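Local coordinates for lovastatin nonaketide synthase, polyketide synthase component (PDB 7CPX), which builds carrier-bound dihydromonacolin L from nine malonyl-CoA units, using S-adenosyl-L-methionine and NADPH, as a homodimeric iterative polyketide synthase working together with its partner lovC in lovastatin biosynthesis, at residues Arg313-Glu318 / Thr416-Leu421; Thr1962-Val1967 / Gly1986-Leu1991; Phe2356-Val2361 / Ile2416-Asp2421. The protein carries 2 engineered substitutions. One frame throughout, in Å; residues are numbered along the deposited sequence.

Contact 1: residues Arg313-Glu318 / Thr416-Leu421; sequences RCQFFE and TQWPAL
In the thiolase-type fold of the ketosynthase, the residues leading into strand 316-318 pack against the loop that follows strand 416-417, and Gln315 and Trp418 carry most of the contact. The indole donates from NE1 to the amide oxygen: Trp418 NE1 and Gln315 OE1 are 2.6 Å apart, and the N-H points almost straight at the acceptor (176°). OE1 lies in the ring plane of Trp418, while NE1 arrives in the carbonyl plane of the amide, on a lone pair; the two flat groups themselves are turned 70° from each other. A bend of the Gln315 chain at chi2 (82°) turns CD and OE1 toward the indole N-H. Gln315 CB lies 3.3 Å from Trp418 NE1. A second donor, Arg428 N, also reaches OE1; two donors thus converge on this oxygen, which should restrain the amide's rotation.

Strand 316-318 runs parallel to strand 356-358 in the large mixed sheet, whereas strand 416-417 pairs outside it with strand 388-389; the loop residues thus bridge two sheets. At the far end of the indole, Trp418 CH2 meets Phe316 CB at 3.4 Å. Leu421 CD2 closes on Gln315 CD at 3.3 Å, and Pro419 CG lies 4.0 Å from Gln315 CB. Helix 369-386 supplies Ala383 and Val384 against the indole, and Lys379 against Phe316.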
ATOM      1  N   ARG A 313      56.917 -10.357 -26.302  1.00 88.55           N
ATOM      2  CA  ARG A 313      55.602  -9.744 -26.377  1.00 88.55           C
ATOM      3  C   ARG A 313      54.513 -10.811 -26.412  1.00 88.55           C
ATOM      4  O   ARG A 313      54.774 -12.000 -26.607  1.00 88.55           O
ATOM      5  CB  ARG A 313      55.505  -8.867 -27.622  1.00 88.55           C
ATOM      6  CG  ARG A 313      54.596  -7.659 -27.484  1.00 88.55           C
ATOM      7  CD  ARG A 313      55.386  -6.375 -27.275  1.00 88.55           C
ATOM      8  NE  ARG A 313      56.444  -6.203 -28.264  1.00 88.55           N
ATOM      9  CZ  ARG A 313      56.238  -5.928 -29.544  1.00 88.55           C
ATOM     10  NH1 ARG A 313      55.017  -5.792 -30.034  1.00 88.55           N
ATOM     11  NH2 ARG A 313      57.282  -5.794 -30.355  1.00 88.55           N
ATOM     12  N   CYS A 314      53.274 -10.366 -26.220  1.00 86.25           N
ATOM     13  CA  CYS A 314      52.111 -11.232 -26.351  1.00 86.25           C
ATOM     14  C   CYS A 314      51.427 -10.965 -27.684  1.00 86.25           C
ATOM     15  O   CYS A 314      51.126  -9.813 -28.016  1.00 86.25           O
ATOM     16  CB  CYS A 314      51.129 -11.010 -25.200  1.00 86.25           C
ATOM     17  SG  CYS A 314      50.548  -9.311 -25.036  1.00 86.25           S
ATOM     18  N   GLN A 315      51.188 -12.030 -28.446  1.00 86.64           N
ATOM     19  CA  GLN A 315      50.568 -11.898 -29.758  1.00 86.64           C
ATOM     20  C   GLN A 315      49.071 -11.646 -29.668  1.00 86.64           C
ATOM     21  O   GLN A 315      48.485 -11.125 -30.622  1.00 86.64           O
ATOM     22  CB  GLN A 315      50.829 -13.154 -30.589  1.00 86.64           C
ATOM     23  CG  GLN A 315      52.303 -13.503 -30.732  1.00 86.64           C
ATOM     24  CD  GLN A 315      52.844 -14.261 -29.534  1.00 86.64           C
ATOM     25  OE1 GLN A 315      52.297 -15.290 -29.137  1.00 86.64           O
ATOM     26  NE2 GLN A 315      53.914 -13.747 -28.941  1.00 86.64           N
ATOM     27  N   PHE A 316      48.448 -12.004 -28.551  1.00 83.34           N
ATOM     28  CA  PHE A 316      47.041 -11.739 -28.308  1.00 83.34           C
ATOM     29  C   PHE A 316      46.903 -11.011 -26.982  1.00 83.34           C
ATOM     30  O   PHE A 316      47.711 -11.194 -26.068  1.00 83.34           O
ATOM     31  CB  PHE A 316      46.221 -13.035 -28.295  1.00 83.34           C
ATOM     32  CG  PHE A 316      44.767 -12.833 -27.980  1.00 83.34           C
ATOM     33  CD1 PHE A 316      43.972 -12.039 -28.783  1.00 83.34           C
ATOM     34  CD2 PHE A 316      44.194 -13.450 -26.885  1.00 83.34           C
ATOM     35  CE1 PHE A 316      42.634 -11.855 -28.496  1.00 83.34           C
ATOM     36  CE2 PHE A 316      42.859 -13.274 -26.590  1.00 83.34           C
ATOM     37  CZ  PHE A 316      42.075 -12.475 -27.397  1.00 83.34           C
ATOM     38  N   PHE A 317      45.879 -10.167 -26.885  1.00 82.84           N
ATOM     39  CA  PHE A 317      45.663  -9.351 -25.692  1.00 82.84           C
ATOM     40  C   PHE A 317      44.166  -9.323 -25.408  1.00 82.84           C
ATOM     41  O   PHE A 317      43.423  -8.575 -26.048  1.00 82.84           O
ATOM     42  CB  PHE A 317      46.215  -7.946 -25.883  1.00 82.84           C
ATOM     43  CG  PHE A 317      46.311  -7.157 -24.612  1.00 82.84           C
ATOM     44  CD1 PHE A 317      45.194  -6.556 -24.066  1.00 82.84           C
ATOM     45  CD2 PHE A 317      47.522  -7.014 -23.965  1.00 82.84           C
ATOM     46  CE1 PHE A 317      45.284  -5.831 -22.897  1.00 82.84           C
ATOM     47  CE2 PHE A 317      47.620  -6.295 -22.795  1.00 82.84           C
ATOM     48  CZ  PHE A 317      46.501  -5.700 -22.260  1.00 82.84           C
ATOM     49  N   GLU A 318      43.730 -10.132 -24.448  1.00 83.38           N
ATOM     50  CA  GLU A 318      42.336 -10.090 -24.037  1.00 83.38           C
ATOM     51  C   GLU A 318      42.099  -8.801 -23.268  1.00 83.38           C
ATOM     52  O   GLU A 318      42.311  -8.736 -22.053  1.00 83.38           O
ATOM     53  CB  GLU A 318      41.970 -11.313 -23.196  1.00 83.38           C
ATOM     54  CG  GLU A 318      40.489 -11.657 -23.228  1.00 83.38           C
ATOM     55  CD  GLU A 318      39.628 -10.668 -22.465  1.00 83.38           C
ATOM     56  OE1 GLU A 318      40.157  -9.969 -21.577  1.00 83.38           O
ATOM     57  OE2 GLU A 318      38.413 -10.599 -22.745  1.00 83.38           O
ATOM     58  N   THR A 416      41.343 -16.228 -36.184  1.00 87.40           N
ATOM     59  CA  THR A 416      42.628 -16.056 -36.840  1.00 87.40           C
ATOM     60  C   THR A 416      43.664 -16.990 -36.234  1.00 87.40           C
ATOM     61  O   THR A 416      43.761 -17.121 -35.011  1.00 87.40           O
ATOM     62  CB  THR A 416      43.106 -14.608 -36.717  1.00 87.40           C
ATOM     63  OG1 THR A 416      42.089 -13.722 -37.199  1.00 87.40           O
ATOM     64  CG2 THR A 416      44.379 -14.395 -37.517  1.00 87.40           C
ATOM     65  N   GLN A 417      44.436 -17.639 -37.101  1.00 88.85           N
ATOM     66  CA  GLN A 417      45.526 -18.484 -36.641  1.00 88.85           C
ATOM     67  C   GLN A 417      46.582 -17.638 -35.942  1.00 88.85           C
ATOM     68  O   GLN A 417      46.773 -16.459 -36.254  1.00 88.85           O
ATOM     69  CB  GLN A 417      46.145 -19.241 -37.814  1.00 88.85           C
ATOM     70  CG  GLN A 417      47.240 -20.215 -37.413  1.00 88.85           C
ATOM     71  CD  GLN A 417      47.759 -21.020 -38.587  1.00 88.85           C
ATOM     72  OE1 GLN A 417      47.301 -20.858 -39.717  1.00 88.85           O
ATOM     73  NE2 GLN A 417      48.723 -21.895 -38.323  1.00 88.85           N
ATOM     74  N   TRP A 418      47.267 -18.249 -34.987  1.00 86.73           N
ATOM     75  CA  TRP A 418      48.215 -17.502 -34.179  1.00 86.73           C
ATOM     76  C   TRP A 418      49.346 -16.969 -35.058  1.00 86.73           C
ATOM     77  O   TRP A 418      49.802 -17.666 -35.973  1.00 86.73           O
ATOM     78  CB  TRP A 418      48.787 -18.381 -33.068  1.00 86.73           C
ATOM     79  CG  TRP A 418      49.166 -17.611 -31.849  1.00 86.73           C
ATOM     80  CD1 TRP A 418      50.386 -17.081 -31.560  1.00 86.73           C
ATOM     81  CD2 TRP A 418      48.313 -17.278 -30.749  1.00 86.73           C
ATOM     82  NE1 TRP A 418      50.349 -16.440 -30.347  1.00 86.73           N
ATOM     83  CE2 TRP A 418      49.086 -16.547 -29.828  1.00 86.73           C
ATOM     84  CE3 TRP A 418      46.972 -17.529 -30.454  1.00 86.73           C
ATOM     85  CZ2 TRP A 418      48.562 -16.065 -28.633  1.00 86.73           C
ATOM     86  CZ3 TRP A 418      46.455 -17.051 -29.269  1.00 86.73           C
ATOM     87  CH2 TRP A 418      47.247 -16.326 -28.373  1.00 86.73           C
ATOM     88  N   PRO A 419      49.822 -15.748 -34.813  1.00 86.28           N
ATOM     89  CA  PRO A 419      50.939 -15.227 -35.606  1.00 86.28           C
ATOM     90  C   PRO A 419      52.183 -16.086 -35.456  1.00 86.28           C
ATOM     91  O   PRO A 419      52.405 -16.730 -34.427  1.00 86.28           O
ATOM     92  CB  PRO A 419      51.158 -13.822 -35.034  1.00 86.28           C
ATOM     93  CG  PRO A 419      49.856 -13.451 -34.439  1.00 86.28           C
ATOM     94  CD  PRO A 419      49.262 -14.721 -33.920  1.00 86.28           C
ATOM     95  N   ALA A 420      52.997 -16.092 -36.508  1.00 90.77           N
ATOM     96  CA  ALA A 420      54.229 -16.867 -36.494  1.00 90.77           C
ATOM     97  C   ALA A 420      55.109 -16.442 -35.327  1.00 90.77           C
ATOM     98  O   ALA A 420      55.199 -15.257 -34.992  1.00 90.77           O
ATOM     99  CB  ALA A 420      54.979 -16.688 -37.813  1.00 90.77           C
ATOM    100  N   LEU A 421      55.759 -17.422 -34.704  1.00 92.47           N
ATOM    101  CA  LEU A 421      56.578 -17.192 -33.529  1.00 92.47           C
ATOM    102  C   LEU A 421      57.990 -17.719 -33.748  1.00 92.47           C
ATOM    103  O   LEU A 421      58.198 -18.630 -34.555  1.00 92.47           O
ATOM    104  CB  LEU A 421      55.982 -17.881 -32.297  1.00 92.47           C
ATOM    105  CG  LEU A 421      54.510 -17.600 -32.011  1.00 92.47           C
ATOM    106  CD1 LEU A 421      54.049 -18.393 -30.806  1.00 92.47           C
ATOM    107  CD2 LEU A 421      54.283 -16.123 -31.788  1.00 92.47           C
TER

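Contact 2: residues Thr1962-Val1967 / Gly1986-Leu1991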
ATOM      1  N   THR A1962     -51.197   7.797   7.698  1.00124.95           N
ATOM      2  CA  THR A1962     -50.687   6.753   8.574  1.00124.95           C
ATOM      3  C   THR A1962     -51.549   6.681   9.825  1.00124.95           C
ATOM      4  O   THR A1962     -52.185   7.660  10.226  1.00124.95           O
ATOM      5  CB  THR A1962     -49.224   7.000   8.964  1.00124.95           C
ATOM      6  OG1 THR A1962     -49.101   8.286   9.584  1.00124.95           O
ATOM      7  CG2 THR A1962     -48.323   6.940   7.740  1.00124.95           C
ATOM      8  N   ASP A1963     -51.561   5.497  10.439  1.00126.47           N
ATOM      9  CA  ASP A1963     -52.226   5.290  11.717  1.00126.47           C
ATOM     10  C   ASP A1963     -51.267   5.330  12.897  1.00126.47           C
ATOM     11  O   ASP A1963     -51.711   5.558  14.027  1.00126.47           O
ATOM     12  CB  ASP A1963     -52.964   3.946  11.718  1.00126.47           C
ATOM     13  CG  ASP A1963     -53.984   3.841  10.602  1.00126.47           C
ATOM     14  OD1 ASP A1963     -54.523   4.889  10.186  1.00126.47           O
ATOM     15  OD2 ASP A1963     -54.249   2.710  10.141  1.00126.47           O
ATOM     16  N   SER A1964     -49.972   5.117  12.665  1.00121.41           N
ATOM     17  CA  SER A1964     -48.974   5.206  13.719  1.00121.41           C
ATOM     18  C   SER A1964     -47.624   5.532  13.096  1.00121.41           C
ATOM     19  O   SER A1964     -47.285   5.017  12.028  1.00121.41           O
ATOM     20  CB  SER A1964     -48.887   3.903  14.520  1.00121.41           C
ATOM     21  OG  SER A1964     -47.894   3.992  15.527  1.00121.41           O
ATOM     22  N   ILE A1965     -46.862   6.391  13.775  1.00119.79           N
ATOM     23  CA  ILE A1965     -45.539   6.800  13.320  1.00119.79           C
ATOM     24  C   ILE A1965     -44.575   6.767  14.498  1.00119.79           C
ATOM     25  O   ILE A1965     -44.978   6.757  15.663  1.00119.79           O
ATOM     26  CB  ILE A1965     -45.542   8.207  12.681  1.00119.79           C
ATOM     27  CG1 ILE A1965     -45.808   9.285  13.737  1.00119.79           C
ATOM     28  CG2 ILE A1965     -46.583   8.279  11.579  1.00119.79           C
ATOM     29  CD1 ILE A1965     -45.770  10.690  13.191  1.00119.79           C
ATOM     30  N   LEU A1966     -43.284   6.763  14.173  1.00115.70           N
ATOM     31  CA  LEU A1966     -42.216   6.791  15.161  1.00115.70           C
ATOM     32  C   LEU A1966     -41.307   7.975  14.874  1.00115.70           C
ATOM     33  O   LEU A1966     -40.922   8.198  13.723  1.00115.70           O
ATOM     34  CB  LEU A1966     -41.410   5.490  15.135  1.00115.70           C
ATOM     35  CG  LEU A1966     -40.181   5.431  16.048  1.00115.70           C
ATOM     36  CD1 LEU A1966     -40.582   5.558  17.505  1.00115.70           C
ATOM     37  CD2 LEU A1966     -39.408   4.145  15.817  1.00115.70           C
ATOM     38  N   VAL A1967     -40.971   8.729  15.918  1.00117.22           N
ATOM     39  CA  VAL A1967     -40.075   9.874  15.821  1.00117.22           C
ATOM     40  C   VAL A1967     -38.848   9.566  16.664  1.00117.22           C
ATOM     41  O   VAL A1967     -38.970   9.265  17.859  1.00117.22           O
ATOM     42  CB  VAL A1967     -40.751  11.172  16.289  1.00117.22           C
ATOM     43  CG1 VAL A1967     -39.838  12.358  16.041  1.00117.22           C
ATOM     44  CG2 VAL A1967     -42.080  11.360  15.581  1.00117.22           C
ATOM     45  N   GLY A1986     -55.174  12.522  16.230  1.00123.30           N
ATOM     46  CA  GLY A1986     -55.501  11.111  16.279  1.00123.30           C
ATOM     47  C   GLY A1986     -54.508  10.221  15.566  1.00123.30           C
ATOM     48  O   GLY A1986     -54.909   9.233  14.943  1.00123.30           O
ATOM     49  N   LEU A1987     -53.221  10.544  15.639  1.00123.22           N
ATOM     50  CA  LEU A1987     -52.162   9.727  15.064  1.00123.22           C
ATOM     51  C   LEU A1987     -51.269   9.214  16.185  1.00123.22           C
ATOM     52  O   LEU A1987     -50.749  10.003  16.981  1.00123.22           O
ATOM     53  CB  LEU A1987     -51.343  10.526  14.045  1.00123.22           C
ATOM     54  CG  LEU A1987     -50.164   9.801  13.391  1.00123.22           C
ATOM     55  CD1 LEU A1987     -50.572   8.419  12.922  1.00123.22           C
ATOM     56  CD2 LEU A1987     -49.618  10.606  12.224  1.00123.22           C
ATOM     57  N   GLN A1988     -51.093   7.896  16.242  1.00120.92           N
ATOM     58  CA  GLN A1988     -50.337   7.257  17.315  1.00120.92           C
ATOM     59  C   GLN A1988     -48.854   7.535  17.115  1.00120.92           C
ATOM     60  O   GLN A1988     -48.191   6.903  16.290  1.00120.92           O
ATOM     61  CB  GLN A1988     -50.621   5.760  17.339  1.00120.92           C
ATOM     62  CG  GLN A1988     -49.932   5.017  18.467  1.00120.92           C
ATOM     63  CD  GLN A1988     -50.486   3.619  18.662  1.00120.92           C
ATOM     64  OE1 GLN A1988     -51.589   3.444  19.182  1.00120.92           O
ATOM     65  NE2 GLN A1988     -49.727   2.616  18.239  1.00120.92           N
ATOM     66  N   VAL A1989     -48.320   8.477  17.886  1.00119.12           N
ATOM     67  CA  VAL A1989     -46.927   8.891  17.780  1.00119.12           C
ATOM     68  C   VAL A1989     -46.125   8.192  18.866  1.00119.12           C
ATOM     69  O   VAL A1989     -46.478   8.260  20.050  1.00119.12           O
ATOM     70  CB  VAL A1989     -46.793  10.418  17.900  1.00119.12           C
ATOM     71  CG1 VAL A1989     -45.330  10.816  17.958  1.00119.12           C
ATOM     72  CG2 VAL A1989     -47.486  11.103  16.739  1.00119.12           C
ATOM     73  N   HIS A1990     -45.048   7.524  18.465  1.00116.76           N
ATOM     74  CA  HIS A1990     -44.105   6.917  19.389  1.00116.76           C
ATOM     75  C   HIS A1990     -42.832   7.748  19.410  1.00116.76           C
ATOM     76  O   HIS A1990     -42.416   8.285  18.379  1.00116.76           O
ATOM     77  CB  HIS A1990     -43.783   5.476  18.987  1.00116.76           C
ATOM     78  CG  HIS A1990     -44.981   4.584  18.922  1.00116.76           C
ATOM     79  ND1 HIS A1990     -45.527   3.988  20.037  1.00116.76           N
ATOM     80  CD2 HIS A1990     -45.738   4.183  17.872  1.00116.76           C
ATOM     81  CE1 HIS A1990     -46.570   3.260  19.679  1.00116.76           C
ATOM     82  NE2 HIS A1990     -46.719   3.361  18.371  1.00116.76           N
ATOM     83  N   LEU A1991     -42.228   7.870  20.588  1.00117.59           N
ATOM     84  CA  LEU A1991     -41.003   8.634  20.771  1.00117.59           C
ATOM     85  C   LEU A1991     -39.860   7.687  21.093  1.00117.59           C
ATOM     86  O   LEU A1991     -39.987   6.830  21.975  1.00117.59           O
ATOM     87  CB  LEU A1991     -41.156   9.663  21.891  1.00117.59           C
ATOM     88  CG  LEU A1991     -42.290  10.677  21.757  1.00117.59           C
ATOM     89  CD1 LEU A1991     -42.192  11.707  22.866  1.00117.59           C
ATOM     90  CD2 LEU A1991     -42.265  11.351  20.397  1.00117.59           C
TER
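Ser1964 and Gln1988 pair in parallel register, their CA atoms 4.4 Å apart, and the serine side chain adds a bond of its own to the strand pairing. Its CB lies 3.6 Å from Gln1988 O and is also near Gln1988 CB. At the tip, OG donates to the same Gln1988 O at 3.0 Å; chi1 of 179° turns the hydroxyl away from the serine's own N and puts it beside the carbonyl carbon. OG also lies 3.1 Å from His1990 NE2, near the plane of the imidazole and at its edge. Ile1965 N is the second donor to Gln1988 O, and the two donors come from opposite faces of the carbonyl plane, so this oxygen is gripped twice. Gln1988 NE2 donates a hydrogen bond to His1990 NE2.

Strand bonding continues from His1990 N to Ile1965 O and from Val1967 N to His1990 O, both 2.9 Å, with the axes 23° from parallel. On the other side of the sheet Ile1965 and Val1989 lie side by side, CG1 to CG2 3.9 Å. The Leu1987 side chain runs roughly perpendicular to that of Ile1965, its CD2 near Ile1965 CG2.

Helix 1972-1985 makes the beta-alpha-beta crossover between the strands, ending in a Schellman motif with Gly1986 at C-prime. Helix 1935-1953 touches Ile1965 and Val1989, and strand 2031-2034 flanks 1964-1968 in the five-stranded parallel sheet.

Contact 3: residues Phe2356-Val2361 / Ile2416-Asp2421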
ATOM      1  N   PHE A2356      -3.375  51.321 -17.326  1.00118.17           N
ATOM      2  CA  PHE A2356      -3.105  52.247 -16.231  1.00118.17           C
ATOM      3  C   PHE A2356      -4.001  53.477 -16.282  1.00118.17           C
ATOM      4  O   PHE A2356      -4.194  54.134 -15.254  1.00118.17           O
ATOM      5  CB  PHE A2356      -1.633  52.671 -16.261  1.00118.17           C
ATOM      6  CG  PHE A2356      -1.121  52.980 -17.638  1.00118.17           C
ATOM      7  CD1 PHE A2356      -1.351  54.214 -18.217  1.00118.17           C
ATOM      8  CD2 PHE A2356      -0.414  52.031 -18.357  1.00118.17           C
ATOM      9  CE1 PHE A2356      -0.887  54.497 -19.486  1.00118.17           C
ATOM     10  CE2 PHE A2356       0.053  52.307 -19.624  1.00118.17           C
ATOM     11  CZ  PHE A2356      -0.183  53.543 -20.191  1.00118.17           C
ATOM     12  N   MET A2357      -4.552  53.803 -17.451  1.00117.06           N
ATOM     13  CA  MET A2357      -5.494  54.908 -17.579  1.00117.06           C
ATOM     14  C   MET A2357      -6.928  54.457 -17.317  1.00117.06           C
ATOM     15  O   MET A2357      -7.664  55.118 -16.580  1.00117.06           O
ATOM     16  CB  MET A2357      -5.389  55.529 -18.974  1.00117.06           C
ATOM     17  CG  MET A2357      -4.135  56.355 -19.194  1.00117.06           C
ATOM     18  SD  MET A2357      -3.891  56.803 -20.923  1.00117.06           S
ATOM     19  CE  MET A2357      -5.439  57.625 -21.282  1.00117.06           C
ATOM     20  N   PHE A2358      -7.335  53.336 -17.911  1.00112.49           N
ATOM     21  CA  PHE A2358      -8.698  52.829 -17.793  1.00112.49           C
ATOM     22  C   PHE A2358      -8.640  51.380 -17.329  1.00112.49           C
ATOM     23  O   PHE A2358      -8.099  50.520 -18.032  1.00112.49           O
ATOM     24  CB  PHE A2358      -9.442  52.948 -19.123  1.00112.49           C
ATOM     25  CG  PHE A2358      -9.513  54.351 -19.653  1.00112.49           C
ATOM     26  CD1 PHE A2358      -9.754  55.416 -18.802  1.00112.49           C
ATOM     27  CD2 PHE A2358      -9.327  54.605 -20.999  1.00112.49           C
ATOM     28  CE1 PHE A2358      -9.817  56.707 -19.286  1.00112.49           C
ATOM     29  CE2 PHE A2358      -9.387  55.894 -21.490  1.00112.49           C
ATOM     30  CZ  PHE A2358      -9.631  56.947 -20.632  1.00112.49           C
ATOM     31  N   ASP A2359      -9.197  51.117 -16.153  1.00107.83           N
ATOM     32  CA  ASP A2359      -9.219  49.770 -15.609  1.00107.83           C
ATOM     33  C   ASP A2359     -10.252  48.916 -16.337  1.00107.83           C
ATOM     34  O   ASP A2359     -11.213  49.417 -16.929  1.00107.83           O
ATOM     35  CB  ASP A2359      -9.530  49.804 -14.114  1.00107.83           C
ATOM     36  CG  ASP A2359      -9.281  48.473 -13.434  1.00107.83           C
ATOM     37  OD1 ASP A2359      -8.932  47.500 -14.136  1.00107.83           O
ATOM     38  OD2 ASP A2359      -9.428  48.402 -12.196  1.00107.83           O
ATOM     39  N   SER A2360     -10.041  47.605 -16.285  1.00105.62           N
ATOM     40  CA  SER A2360     -10.938  46.665 -16.940  1.00105.62           C
ATOM     41  C   SER A2360     -12.169  46.423 -16.077  1.00105.62           C
ATOM     42  O   SER A2360     -12.058  46.192 -14.869  1.00105.62           O
ATOM     43  CB  SER A2360     -10.220  45.345 -17.210  1.00105.62           C
ATOM     44  OG  SER A2360      -9.751  44.764 -16.006  1.00105.62           O
ATOM     45  N   VAL A2361     -13.339  46.477 -16.703  1.00101.75           N
ATOM     46  CA  VAL A2361     -14.605  46.159 -16.057  1.00101.75           C
ATOM     47  C   VAL A2361     -15.108  44.864 -16.675  1.00101.75           C
ATOM     48  O   VAL A2361     -15.374  44.804 -17.881  1.00101.75           O
ATOM     49  CB  VAL A2361     -15.629  47.289 -16.219  1.00101.75           C
ATOM     50  CG1 VAL A2361     -16.946  46.902 -15.580  1.00101.75           C
ATOM     51  CG2 VAL A2361     -15.099  48.571 -15.610  1.00101.75           C
ATOM     52  N   ILE A2416       0.088  58.096 -17.964  1.00119.92           N
ATOM     53  CA  ILE A2416      -1.266  58.487 -17.586  1.00119.92           C
ATOM     54  C   ILE A2416      -1.450  59.957 -17.950  1.00119.92           C
ATOM     55  O   ILE A2416      -0.841  60.840 -17.340  1.00119.92           O
ATOM     56  CB  ILE A2416      -1.526  58.243 -16.095  1.00119.92           C
ATOM     57  CG1 ILE A2416      -1.361  56.757 -15.768  1.00119.92           C
ATOM     58  CG2 ILE A2416      -2.926  58.705 -15.718  1.00119.92           C
ATOM     59  CD1 ILE A2416      -1.366  56.450 -14.289  1.00119.92           C
ATOM     60  N   THR A2417      -2.294  60.222 -18.948  1.00119.06           N
ATOM     61  CA  THR A2417      -2.500  61.583 -19.428  1.00119.06           C
ATOM     62  C   THR A2417      -3.304  62.439 -18.459  1.00119.06           C
ATOM     63  O   THR A2417      -3.372  63.658 -18.653  1.00119.06           O
ATOM     64  CB  THR A2417      -3.206  61.559 -20.785  1.00119.06           C
ATOM     65  OG1 THR A2417      -4.456  60.866 -20.666  1.00119.06           O
ATOM     66  CG2 THR A2417      -2.340  60.867 -21.826  1.00119.06           C
ATOM     67  N   PHE A2418      -3.910  61.842 -17.433  1.00117.70           N
ATOM     68  CA  PHE A2418      -4.733  62.576 -16.481  1.00117.70           C
ATOM     69  C   PHE A2418      -4.198  62.493 -15.058  1.00117.70           C
ATOM     70  O   PHE A2418      -4.896  62.903 -14.122  1.00117.70           O
ATOM     71  CB  PHE A2418      -6.176  62.066 -16.524  1.00117.70           C
ATOM     72  CG  PHE A2418      -6.306  60.586 -16.306  1.00117.70           C
ATOM     73  CD1 PHE A2418      -6.108  59.696 -17.346  1.00117.70           C
ATOM     74  CD2 PHE A2418      -6.637  60.089 -15.064  1.00117.70           C
ATOM     75  CE1 PHE A2418      -6.230  58.337 -17.142  1.00117.70           C
ATOM     76  CE2 PHE A2418      -6.758  58.732 -14.852  1.00117.70           C
ATOM     77  CZ  PHE A2418      -6.556  57.854 -15.893  1.00117.70           C
ATOM     78  N   PHE A2419      -2.979  61.986 -14.866  1.00120.88           N
ATOM     79  CA  PHE A2419      -2.437  61.872 -13.516  1.00120.88           C
ATOM     80  C   PHE A2419      -2.359  63.229 -12.833  1.00120.88           C
ATOM     81  O   PHE A2419      -2.522  63.321 -11.610  1.00120.88           O
ATOM     82  CB  PHE A2419      -1.055  61.223 -13.558  1.00120.88           C
ATOM     83  CG  PHE A2419      -0.615  60.652 -12.240  1.00120.88           C
ATOM     84  CD1 PHE A2419      -0.093  61.470 -11.254  1.00120.88           C
ATOM     85  CD2 PHE A2419      -0.722  59.295 -11.990  1.00120.88           C
ATOM     86  CE1 PHE A2419       0.314  60.946 -10.043  1.00120.88           C
ATOM     87  CE2 PHE A2419      -0.317  58.765 -10.781  1.00120.88           C
ATOM     88  CZ  PHE A2419       0.201  59.592  -9.806  1.00120.88           C
ATOM     89  N   ASP A2420      -2.116  64.292 -13.600  1.00122.21           N
ATOM     90  CA  ASP A2420      -2.050  65.636 -13.046  1.00122.21           C
ATOM     91  C   ASP A2420      -3.412  66.168 -12.626  1.00122.21           C
ATOM     92  O   ASP A2420      -3.472  67.201 -11.949  1.00122.21           O
ATOM     93  CB  ASP A2420      -1.424  66.592 -14.064  1.00122.21           C
ATOM     94  CG  ASP A2420      -0.004  66.207 -14.429  1.00122.21           C
ATOM     95  OD1 ASP A2420       0.691  65.618 -13.575  1.00122.21           O
ATOM     96  OD2 ASP A2420       0.418  66.495 -15.568  1.00122.21           O
ATOM     97  N   ASP A2421      -4.495  65.500 -13.003  1.00119.48           N
ATOM     98  CA  ASP A2421      -5.826  65.956 -12.631  1.00119.48           C
ATOM     99  C   ASP A2421      -6.065  65.666 -11.154  1.00119.48           C
ATOM    100  O   ASP A2421      -5.985  64.503 -10.744  1.00119.48           O
ATOM    101  CB  ASP A2421      -6.885  65.264 -13.482  1.00119.48           C
ATOM    102  CG  ASP A2421      -8.262  65.878 -13.316  1.00119.48           C
ATOM    103  OD1 ASP A2421      -8.560  66.404 -12.223  1.00119.48           O
ATOM    104  OD2 ASP A2421      -9.051  65.836 -14.284  1.00119.48           O
TER
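Met2357 lays its CB and CG against the ring of Phe2418, each 3.5 Å from CE1, the two side chains running at a slant to one another. The Phe2418 ring also directs CZ at the backbone: it sits 3.0 Å from Met2357 O, which lies near the ring plane at the edge. A chi1 of 55°, with CG between the backbone N and the carbonyl carbon, aims the phenyl at the Met2357 backbone. One face of that ring is covered from within its own segment by Ile2416 CG2, 3.5 Å above the plane and over the centre. Farther along the methionine, a bend at chi3 (56°) brings CE to 3.4 Å from Thr2417 OG1, an oxygen that accepts a hydrogen bond from Arg1749 NE. The side chains of Phe2356 and Ile2416 run antiparallel alongside one another, Phe2356 CD1 3.5 Å from Ile2416 CG1.

Arg1749, from helix 1735-1750, also touches Met2357, Phe2358 and Phe2418, while Met2299 meets the two phenylalanines. Within the ketoreductase region, the contact is thus a largely apolar cluster joining the loop that leads into the short, weakly bonded strand at about 2360-2361 to two overlapping type I beta turns, Ile2416-Phe2419 and Phe2418-Asp2421, in the loop that follows strand 2400-2402.

How the contacts relate
Along the chain the three contacts come in series, each closing before the next opens. They share no sheet: contact 1 lies in the ketosynthase, contact 2 in the five-stranded parallel sheet containing strands 1964-1968 and 1988-1993, and contact 3 in the ketoreductase region. Centre to centre, contacts 1 and 2 are about 110 Å apart, on opposite sides of the chain's centre; contacts 1 and 3 are about 91 Å apart, and contacts 2 and 3 about 71 Å. Even the nearest atoms of contacts 2 and 3 are about 52 Å from each other. Such spacing fits a multidomain synthase whose separately folded domains are strung along one polypeptide.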